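Local coordinates for protein 2,3-dihydroxybenzoate-AMP ligase (Bacillus subtilis, PDB 1MDB) that belongs to the ANL clan of AMP-binding enzymes and is modelled with bound 2,3-dihydroxy-benzoic acid and adenosine monophosphate, at residues P356-P359 against Y360-S363; E396-N399 against A400-T404. All blocks are in the same frame, centred on the assembly; numbering follows the deposited sequence.

Contact 1. Residues P356-P359 against Y360-S363; sequences PMSP and YDES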
loop_
_atom_site.group_PDB
_atom_site.type_symbol
_atom_site.label_atom_id
_atom_site.label_comp_id
_atom_site.label_asym_id
_atom_site.label_seq_id
_atom_site.Cartn_x
_atom_site.Cartn_y
_atom_site.Cartn_z
ATOM N N PRO A 356 1.991 14.635 -8.419
ATOM C CA PRO A 356 3.111 13.721 -8.682
ATOM C C PRO A 356 4.396 14.092 -7.951
ATOM O O PRO A 356 4.764 15.265 -7.882
ATOM C CB PRO A 356 3.253 13.785 -10.194
ATOM C CG PRO A 356 1.822 13.913 -10.631
ATOM C CD PRO A 356 1.251 14.929 -9.661
ATOM N N MET A 357 5.078 13.088 -7.406
ATOM C CA MET A 357 6.316 13.333 -6.672
ATOM C C MET A 357 7.522 13.551 -7.581
ATOM O O MET A 357 8.517 14.140 -7.159
ATOM C CB MET A 357 6.611 12.178 -5.703
ATOM C CG MET A 357 7.164 10.908 -6.336
ATOM S SD MET A 357 7.690 9.710 -5.052
ATOM C CE MET A 357 7.469 8.104 -5.906
ATOM N N SER A 358 7.435 13.086 -8.822
ATOM C CA SER A 358 8.536 13.231 -9.770
ATOM C C SER A 358 8.256 14.270 -10.844
ATOM O O SER A 358 7.128 14.398 -11.312
ATOM C CB SER A 358 8.827 11.899 -10.455
ATOM O OG SER A 358 9.749 12.069 -11.518
ATOM N N PRO A 359 9.290 15.025 -11.252
ATOM C CA PRO A 359 9.141 16.054 -12.286
ATOM C C PRO A 359 8.862 15.382 -13.623
ATOM O O PRO A 359 8.357 16.010 -14.553
ATOM C CB PRO A 359 10.506 16.744 -12.292
ATOM C CG PRO A 359 11.031 16.501 -10.911
ATOM C CD PRO A 359 10.644 15.067 -10.674
ATOM N N TYR A 360 9.197 14.098 -13.710
ATOM C CA TYR A 360 9.001 13.355 -14.942
ATOM C C TYR A 360 7.741 12.492 -14.983
ATOM O O TYR A 360 7.512 11.776 -15.960
ATOM C CB TYR A 360 10.241 12.509 -15.236
ATOM C CG TYR A 360 11.520 13.320 -15.268
ATOM C CD1 TYR A 360 12.253 13.548 -14.104
ATOM C CD2 TYR A 360 11.987 13.878 -16.460
ATOM C CE1 TYR A 360 13.424 14.310 -14.123
ATOM C CE2 TYR A 360 13.153 14.643 -16.492
ATOM C CZ TYR A 360 13.867 14.854 -15.318
ATOM O OH TYR A 360 15.022 15.607 -15.336
ATOM N N ASP A 361 6.933 12.549 -13.925
ATOM C CA ASP A 361 5.677 11.802 -13.891
ATOM C C ASP A 361 4.715 12.492 -14.860
ATOM O O ASP A 361 4.497 13.695 -14.769
ATOM C CB ASP A 361 5.045 11.821 -12.489
ATOM C CG ASP A 361 5.558 10.703 -11.585
ATOM O OD1 ASP A 361 5.660 9.554 -12.056
ATOM O OD2 ASP A 361 5.841 10.974 -10.396
ATOM N N GLU A 362 4.153 11.734 -15.790
ATOM C CA GLU A 362 3.203 12.284 -16.747
ATOM C C GLU A 362 1.789 11.838 -16.386
ATOM O O GLU A 362 1.533 10.644 -16.211
ATOM C CB GLU A 362 3.531 11.801 -18.155
ATOM C CG GLU A 362 4.687 12.513 -18.808
ATOM C CD GLU A 362 5.103 11.837 -20.093
ATOM O OE1 GLU A 362 5.860 10.843 -20.025
ATOM O OE2 GLU A 362 4.659 12.291 -21.170
ATOM N N SER A 363 0.876 12.796 -16.276
ATOM C CA SER A 363 -0.503 12.489 -15.948
ATOM C C SER A 363 -1.468 13.009 -17.007
ATOM O O SER A 363 -1.293 14.100 -17.549
ATOM C CB SER A 363 -0.871 13.092 -14.588
ATOM O OG SER A 363 -0.240 12.390 -13.529
#
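Ser358 OG is gripped by two groups: it accepts the backbone N-H of Tyr360, with OG and N 3.0 Å apart, and it is also hydrogen-bonded to the hydroxyl of Tyr209 on helix 204-218. Its chi1 of 171° sets OG opposite the residue's own nitrogen and next to its carbonyl carbon, which carries the oxygen forward over the peptide that follows and makes an ST turn with the N-H two residues on. Ser358 OG also lies at the edge of the Tyr360 ring, near its plane, 3.9 Å from CD1.

A second loop of bonds runs between Ser358 and Asp361. Asp361 N donates to Ser358 O at 3.2 Å, with a nearly straight N-H...O angle of 163°, although the donor stands well above the carbonyl plane. In return, Asp361 OD2 accepts the N-H of Ser358, with OD2 and N 3.1 Å apart; the carboxylate is met on its anti side, somewhat out of its plane. Tyr387 OH provides OD2 with another hydrogen bond, so this oxygen is fixed from within the turn and from a neighbouring loop. Here chi1 of -87° brings the carboxylate beside the residue's own nitrogen, back over the start of the turn.

Packing of the prolines completes the contact. Pro356 CB lies 3.5 Å from Asp361 CB, while Pro356 CG covers Ser363 OG at 3.9 Å, a buried hydroxyl with no polar partner in the model. Pro359 meets the Tyr360 ring obliquely, CB to CD1 at 4.1 Å.

Ser358 to Asp361 thus form a type I beta turn reinforced by an ST turn and a reciprocal aspartate bond, a compact connection from edge strand 355-356 of the nine-stranded sheet into strand 362-366 of the antiparallel sheet.

Contact 2. Residues E396-N399 against A400-T404; sequences EEHN and AASFT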
loop_
_atom_site.group_PDB
_atom_site.type_symbol
_atom_site.label_atom_id
_atom_site.label_comp_id
_atom_site.label_asym_id
_atom_site.label_seq_id
_atom_site.Cartn_x
_atom_site.Cartn_y
_atom_site.Cartn_z
ATOM N N GLU A 396 -0.238 -10.708 -20.908
ATOM C CA GLU A 396 -0.453 -10.083 -22.211
ATOM C C GLU A 396 -1.835 -9.465 -22.387
ATOM O O GLU A 396 -1.965 -8.278 -22.698
ATOM C CB GLU A 396 -0.208 -11.115 -23.315
ATOM C CG GLU A 396 1.180 -11.736 -23.257
ATOM C CD GLU A 396 1.322 -12.953 -24.149
ATOM O OE1 GLU A 396 2.401 -13.588 -24.113
ATOM O OE2 GLU A 396 0.361 -13.276 -24.886
ATOM N N GLU A 397 -2.866 -10.276 -22.195
ATOM C CA GLU A 397 -4.231 -9.802 -22.348
ATOM C C GLU A 397 -4.525 -8.593 -21.470
ATOM O O GLU A 397 -4.936 -7.537 -21.962
ATOM C CB GLU A 397 -5.218 -10.923 -22.020
ATOM C CG GLU A 397 -6.671 -10.505 -22.113
ATOM C CD GLU A 397 -7.613 -11.659 -21.854
ATOM O OE1 GLU A 397 -7.595 -12.622 -22.653
ATOM O OE2 GLU A 397 -8.364 -11.605 -20.851
ATOM N N HIS A 398 -4.310 -8.743 -20.169
ATOM C CA HIS A 398 -4.579 -7.648 -19.256
ATOM C C HIS A 398 -3.761 -6.408 -19.603
ATOM O O HIS A 398 -4.245 -5.283 -19.470
ATOM C CB HIS A 398 -4.292 -8.062 -17.817
ATOM C CG HIS A 398 -5.035 -7.243 -16.811
ATOM N ND1 HIS A 398 -6.399 -7.343 -16.638
ATOM C CD2 HIS A 398 -4.615 -6.278 -15.959
ATOM C CE1 HIS A 398 -6.789 -6.473 -15.723
ATOM N NE2 HIS A 398 -5.726 -5.814 -15.295
ATOM N N ASN A 399 -2.524 -6.608 -20.046
ATOM C CA ASN A 399 -1.684 -5.472 -20.402
ATOM C C ASN A 399 -2.271 -4.709 -21.579
ATOM O O ASN A 399 -2.184 -3.485 -21.637
ATOM C CB ASN A 399 -0.261 -5.928 -20.736
ATOM C CG ASN A 399 0.489 -6.408 -19.514
ATOM O OD1 ASN A 399 0.169 -6.015 -18.393
ATOM N ND2 ASN A 399 1.500 -7.252 -19.720
ATOM N N ALA A 400 -2.875 -5.441 -22.511
ATOM C CA ALA A 400 -3.477 -4.826 -23.685
ATOM C C ALA A 400 -4.596 -3.890 -23.251
ATOM O O ALA A 400 -4.817 -2.844 -23.861
ATOM C CB ALA A 400 -4.021 -5.904 -24.623
ATOM N N ALA A 401 -5.289 -4.265 -22.181
ATOM C CA ALA A 401 -6.385 -3.455 -21.671
ATOM C C ALA A 401 -5.935 -2.376 -20.688
ATOM O O ALA A 401 -6.559 -1.326 -20.595
ATOM C CB ALA A 401 -7.415 -4.349 -21.004
ATOM N N SER A 402 -4.844 -2.625 -19.970
ATOM C CA SER A 402 -4.369 -1.684 -18.959
ATOM C C SER A 402 -3.388 -0.592 -19.383
ATOM O O SER A 402 -3.221 0.394 -18.669
ATOM C CB SER A 402 -3.774 -2.471 -17.791
ATOM O OG SER A 402 -4.726 -3.391 -17.285
ATOM N N PHE A 403 -2.733 -0.759 -20.525
ATOM C CA PHE A 403 -1.776 0.245 -20.987
ATOM C C PHE A 403 -2.062 0.692 -22.416
ATOM O O PHE A 403 -2.391 -0.122 -23.282
ATOM C CB PHE A 403 -0.344 -0.295 -20.923
ATOM C CG PHE A 403 0.061 -0.792 -19.566
ATOM C CD1 PHE A 403 -0.165 -2.116 -19.199
ATOM C CD2 PHE A 403 0.663 0.067 -18.648
ATOM C CE1 PHE A 403 0.202 -2.581 -17.937
ATOM C CE2 PHE A 403 1.034 -0.384 -17.383
ATOM C CZ PHE A 403 0.803 -1.714 -17.027
ATOM N N THR A 404 -1.929 1.989 -22.658
ATOM C CA THR A 404 -2.157 2.529 -23.987
ATOM C C THR A 404 -1.001 2.103 -24.880
ATOM O O THR A 404 0.083 1.765 -24.397
ATOM C CB THR A 404 -2.222 4.059 -23.971
ATOM O OG1 THR A 404 -0.995 4.577 -23.439
ATOM C CG2 THR A 404 -3.387 4.533 -23.123
#
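Asn399 and Phe403, one helical turn apart, run alongside each other in the same direction, the amide turned 66° from the ring. The ring's nearer edge does the touching: CE1 of Phe403 stands 3.5 Å from Asn399 OD1, and CD1 of Phe403 comes within 3.4 Å of Asn399 O. Asn399 CA lies at that edge, in the ring plane. With chi1 at -56°, the Phe403 ring turns away from its own carbonyl carbon and folds back beside its nitrogen, alongside the preceding turn. The amide is held by more than this contact, because Asn399 OD1 accepts the backbone N-H of Tyr392. Phe403 also meets the ring of Tyr409.

His398 and Ser402 form a second pair at the same spacing. The imidazole approaches Ser402 OG obliquely, its CD2 3.2 Å from that oxygen, and is met beyond the segments by the ring of Tyr392. Ser402 OG donates to His398 O at 2.9 Å, from above the carbonyl plane, while Ser402 N donates to the same oxygen at 2.8 Å from nearly straight ahead. One residue therefore supplies two donors to a single carbonyl, and the bond from the hydroxyl holds the rotation of the hydroxymethyl group.

Backbone bonds run through the same turns: Ala400 N bonds to Glu396 O at 3.0 Å, and Phe403 N to Asn399 O at 3.0 Å. The i to i+4 pattern is alpha-helical, and the serine hydroxyl adds a side-chain-to-backbone bond common within helices. Phe403, whose backbone angles already depart from the helix, marks the C-terminal end of helix 396-402, which leads towards strand 409-417.

Contact 1 and contact 2 follow one another along the chain and do not touch: their centres are 22 Å apart and their nearest atoms about 10 Å. One antiparallel sheet relates them, since residues 360-363 run into its edge strand 362-366, whereas helix 396-402 lies in the connection between strands 379-384 and 409-417. Contact 1 comes nearer to 2,3-dihydroxy-benzoic acid: the side chain of Met357 is about 7 Å from it, against about 14 Å for Phe403, and the backbone of Met357 is hydrogen-bonded to that of Val337, which lines that pocket. Adenosine monophosphate is nearly equidistant, about 12 Å from the side chain of Ser363 and 11 Å from that of Ser402.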